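PDB 6GUO: siderophore enterobactin esterase from Emericella nidulans, which hydrolyses the ester bonds of the bacterial xenosiderophore enterobactin, a reaction required for release of its iron inside the fungal cell. Local coordinates for residues 201-206 / 259-264. Residues are numbered along the deposited sequence; the frame is centred on the assembly and turned at random.
Sequences TEARRF and EELYSE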
loop_
_atom_site.group_PDB
_atom_site.type_symbol
_atom_site.label_atom_id
_atom_site.label_comp_id
_atom_site.label_asym_id
_atom_site.label_seq_id
_atom_site.Cartn_x
_atom_site.Cartn_y
_atom_site.Cartn_z
ATOM N N THR A 201 -23.135 10.802 -19.195
ATOM C CA THR A 201 -23.827 10.463 -20.447
ATOM C C THR A 201 -23.672 8.968 -20.746
ATOM O O THR A 201 -24.651 8.288 -21.048
ATOM C CB THR A 201 -23.298 11.291 -21.638
ATOM O OG1 THR A 201 -23.294 12.681 -21.291
ATOM C CG2 THR A 201 -24.162 11.086 -22.890
ATOM N N GLU A 202 -22.445 8.461 -20.623
ATOM C CA GLU A 202 -22.175 7.033 -20.827
ATOM C C GLU A 202 -22.820 6.166 -19.741
ATOM O O GLU A 202 -23.347 5.103 -20.041
ATOM C CB GLU A 202 -20.672 6.765 -20.913
ATOM C CG GLU A 202 -20.017 7.431 -22.114
ATOM C CD GLU A 202 -18.565 7.039 -22.308
ATOM O OE1 GLU A 202 -17.913 6.606 -21.334
ATOM O OE2 GLU A 202 -18.068 7.172 -23.446
ATOM N N ALA A 203 -22.785 6.632 -18.491
ATOM C CA ALA A 203 -23.463 5.949 -17.376
ATOM C C ALA A 203 -24.959 5.755 -17.637
ATOM O O ALA A 203 -25.494 4.666 -17.431
ATOM C CB ALA A 203 -23.268 6.721 -16.080
ATOM N N ARG A 204 -25.622 6.813 -18.097
ATOM C CA ARG A 204 -27.070 6.773 -18.351
ATOM C C ARG A 204 -27.443 5.925 -19.568
ATOM O O ARG A 204 -28.492 5.281 -19.565
ATOM C CB ARG A 204 -27.642 8.192 -18.452
ATOM C CG ARG A 204 -27.776 8.844 -17.082
ATOM C CD ARG A 204 -27.619 10.354 -17.101
ATOM N NE ARG A 204 -27.351 10.860 -15.752
ATOM C CZ ARG A 204 -26.914 12.087 -15.457
ATOM N NH1 ARG A 204 -26.677 12.989 -16.411
ATOM N NH2 ARG A 204 -26.708 12.418 -14.183
ATOM N N ARG A 205 -26.590 5.924 -20.593
ATOM C CA ARG A 205 -26.745 5.005 -21.732
ATOM C C ARG A 205 -26.584 3.551 -21.271
ATOM O O ARG A 205 -27.343 2.676 -21.692
ATOM C CB ARG A 205 -25.742 5.342 -22.846
ATOM C CG ARG A 205 -25.787 4.419 -24.059
ATOM C CD ARG A 205 -25.000 4.996 -25.226
ATOM N NE ARG A 205 -24.855 4.044 -26.333
ATOM C CZ ARG A 205 -23.908 3.104 -26.444
ATOM N NH1 ARG A 205 -22.966 2.938 -25.511
ATOM N NH2 ARG A 205 -23.903 2.309 -27.513
ATOM N N PHE A 206 -25.600 3.307 -20.405
ATOM C CA PHE A 206 -25.416 1.988 -19.796
ATOM C C PHE A 206 -26.628 1.588 -18.954
ATOM O O PHE A 206 -27.101 0.460 -19.054
ATOM C CB PHE A 206 -24.138 1.945 -18.947
ATOM C CG PHE A 206 -23.998 0.697 -18.122
ATOM C CD1 PHE A 206 -23.485 -0.468 -18.682
ATOM C CD2 PHE A 206 -24.384 0.684 -16.783
ATOM C CE1 PHE A 206 -23.357 -1.624 -17.922
ATOM C CE2 PHE A 206 -24.263 -0.467 -16.022
ATOM C CZ PHE A 206 -23.747 -1.622 -16.591
ATOM N N GLU A 259 -20.930 9.495 -4.787
ATOM C CA GLU A 259 -22.126 9.047 -4.060
ATOM C C GLU A 259 -23.369 9.058 -4.951
ATOM O O GLU A 259 -24.187 8.138 -4.893
ATOM C CB GLU A 259 -22.367 9.904 -2.806
ATOM C CG GLU A 259 -21.400 9.633 -1.654
ATOM C CD GLU A 259 -21.631 8.304 -0.937
ATOM O OE1 GLU A 259 -20.741 7.898 -0.160
ATOM O OE2 GLU A 259 -22.681 7.654 -1.135
ATOM N N GLU A 260 -23.500 10.091 -5.779
ATOM C CA GLU A 260 -24.633 10.192 -6.707
ATOM C C GLU A 260 -24.576 9.145 -7.814
ATOM O O GLU A 260 -25.608 8.574 -8.170
ATOM C CB GLU A 260 -24.745 11.602 -7.293
ATOM C CG GLU A 260 -25.380 12.585 -6.320
ATOM C CD GLU A 260 -25.047 14.032 -6.614
ATOM O OE1 GLU A 260 -24.751 14.370 -7.782
ATOM O OE2 GLU A 260 -25.077 14.844 -5.663
ATOM N N LEU A 261 -23.381 8.886 -8.346
ATOM C CA LEU A 261 -23.205 7.817 -9.340
ATOM C C LEU A 261 -23.533 6.457 -8.737
ATOM O O LEU A 261 -24.225 5.646 -9.364
ATOM C CB LEU A 261 -21.782 7.803 -9.908
ATOM C CG LEU A 261 -21.489 6.730 -10.967
ATOM C CD1 LEU A 261 -22.422 6.861 -12.163
ATOM C CD2 LEU A 261 -20.040 6.802 -11.415
ATOM N N TYR A 262 -23.031 6.212 -7.528
ATOM C CA TYR A 262 -23.394 5.015 -6.766
ATOM C C TYR A 262 -24.913 4.861 -6.663
ATOM O O TYR A 262 -25.455 3.795 -6.977
ATOM C CB TYR A 262 -22.769 5.044 -5.363
ATOM C CG TYR A 262 -23.300 3.972 -4.441
ATOM C CD1 TYR A 262 -22.800 2.675 -4.490
ATOM C CD2 TYR A 262 -24.316 4.251 -3.522
ATOM C CE1 TYR A 262 -23.285 1.687 -3.646
ATOM C CE2 TYR A 262 -24.812 3.268 -2.682
ATOM C CZ TYR A 262 -24.293 1.987 -2.748
ATOM O OH TYR A 262 -24.777 1.006 -1.916
ATOM N N SER A 263 -25.584 5.929 -6.234
ATOM C CA SER A 263 -27.040 5.918 -6.049
ATOM C C SER A 263 -27.799 5.615 -7.345
ATOM O O SER A 263 -28.729 4.806 -7.338
ATOM C CB SER A 263 -27.522 7.240 -5.451
ATOM O OG SER A 263 -27.028 7.397 -4.129
ATOM N N GLU A 264 -27.389 6.256 -8.441
ATOM C CA GLU A 264 -27.982 6.012 -9.767
ATOM C C GLU A 264 -27.822 4.565 -10.207
ATOM O O GLU A 264 -28.788 3.932 -10.642
ATOM C CB GLU A 264 -27.362 6.916 -10.847
ATOM C CG GLU A 264 -28.001 8.289 -10.983
ATOM C CD GLU A 264 -27.666 8.953 -12.307
ATOM O OE1 GLU A 264 -28.111 8.449 -13.359
ATOM O OE2 GLU A 264 -26.959 9.982 -12.300
#
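Ala203 and Arg204, on helix 199-208, meet Leu261 and Glu264 of helix 254-268 in a helix-helix contact on one side of the central sheet of this alpha/beta-hydrolase. The contact is small, burying 136 Å² in all, and has a close apolar side and a more open charged one.

On the buried side the methyl CB of Ala203 points at the other helix and meets the branch CD1 of Leu261 at 4.0 Å. Leu261 holds CG anti to its backbone N (chi1 -180°), which brings CD1 over to the methyl of Ala203 although its CB does not head straight there. Helix 166-177 closes this side: Phe176 touches Ala203, while Leu172 rests on Leu261. The nearest CA atoms, those of Ala203 and Leu261, are 8.3 Å apart, and this methyl-to-methyl touch is the one apolar contact between the two segments. Beneath, Phe206 meets Phe176 and Arg270, and Tyr262 packs against strands 219-225 and 273-279.

Nearer solvent, long polar chains reach across between the helices. Arg204 runs extended from CG to NE and offers the guanidinium edge that carries NE and NH2; Glu264, extended beyond CG, brings its carboxylate up to that edge. The two flat groups lie nearly coplanar, 16° apart, in a two-pronged salt bridge with unequal prongs. The bond from NE of Arg204 to OE1 of Glu264 is straight but weak at 3.5 Å. Glu260, one turn before Glu264, pairs instead with Arg253; its OE1 stays 7.0 Å from NH2 of Arg204, a distance at which the opposite charges may still attract weakly. In the shorter prong, NH2 of Arg204 meets OE2 of Glu264 on its syn side at 3.1 Å, 19° out of the carboxylate plane.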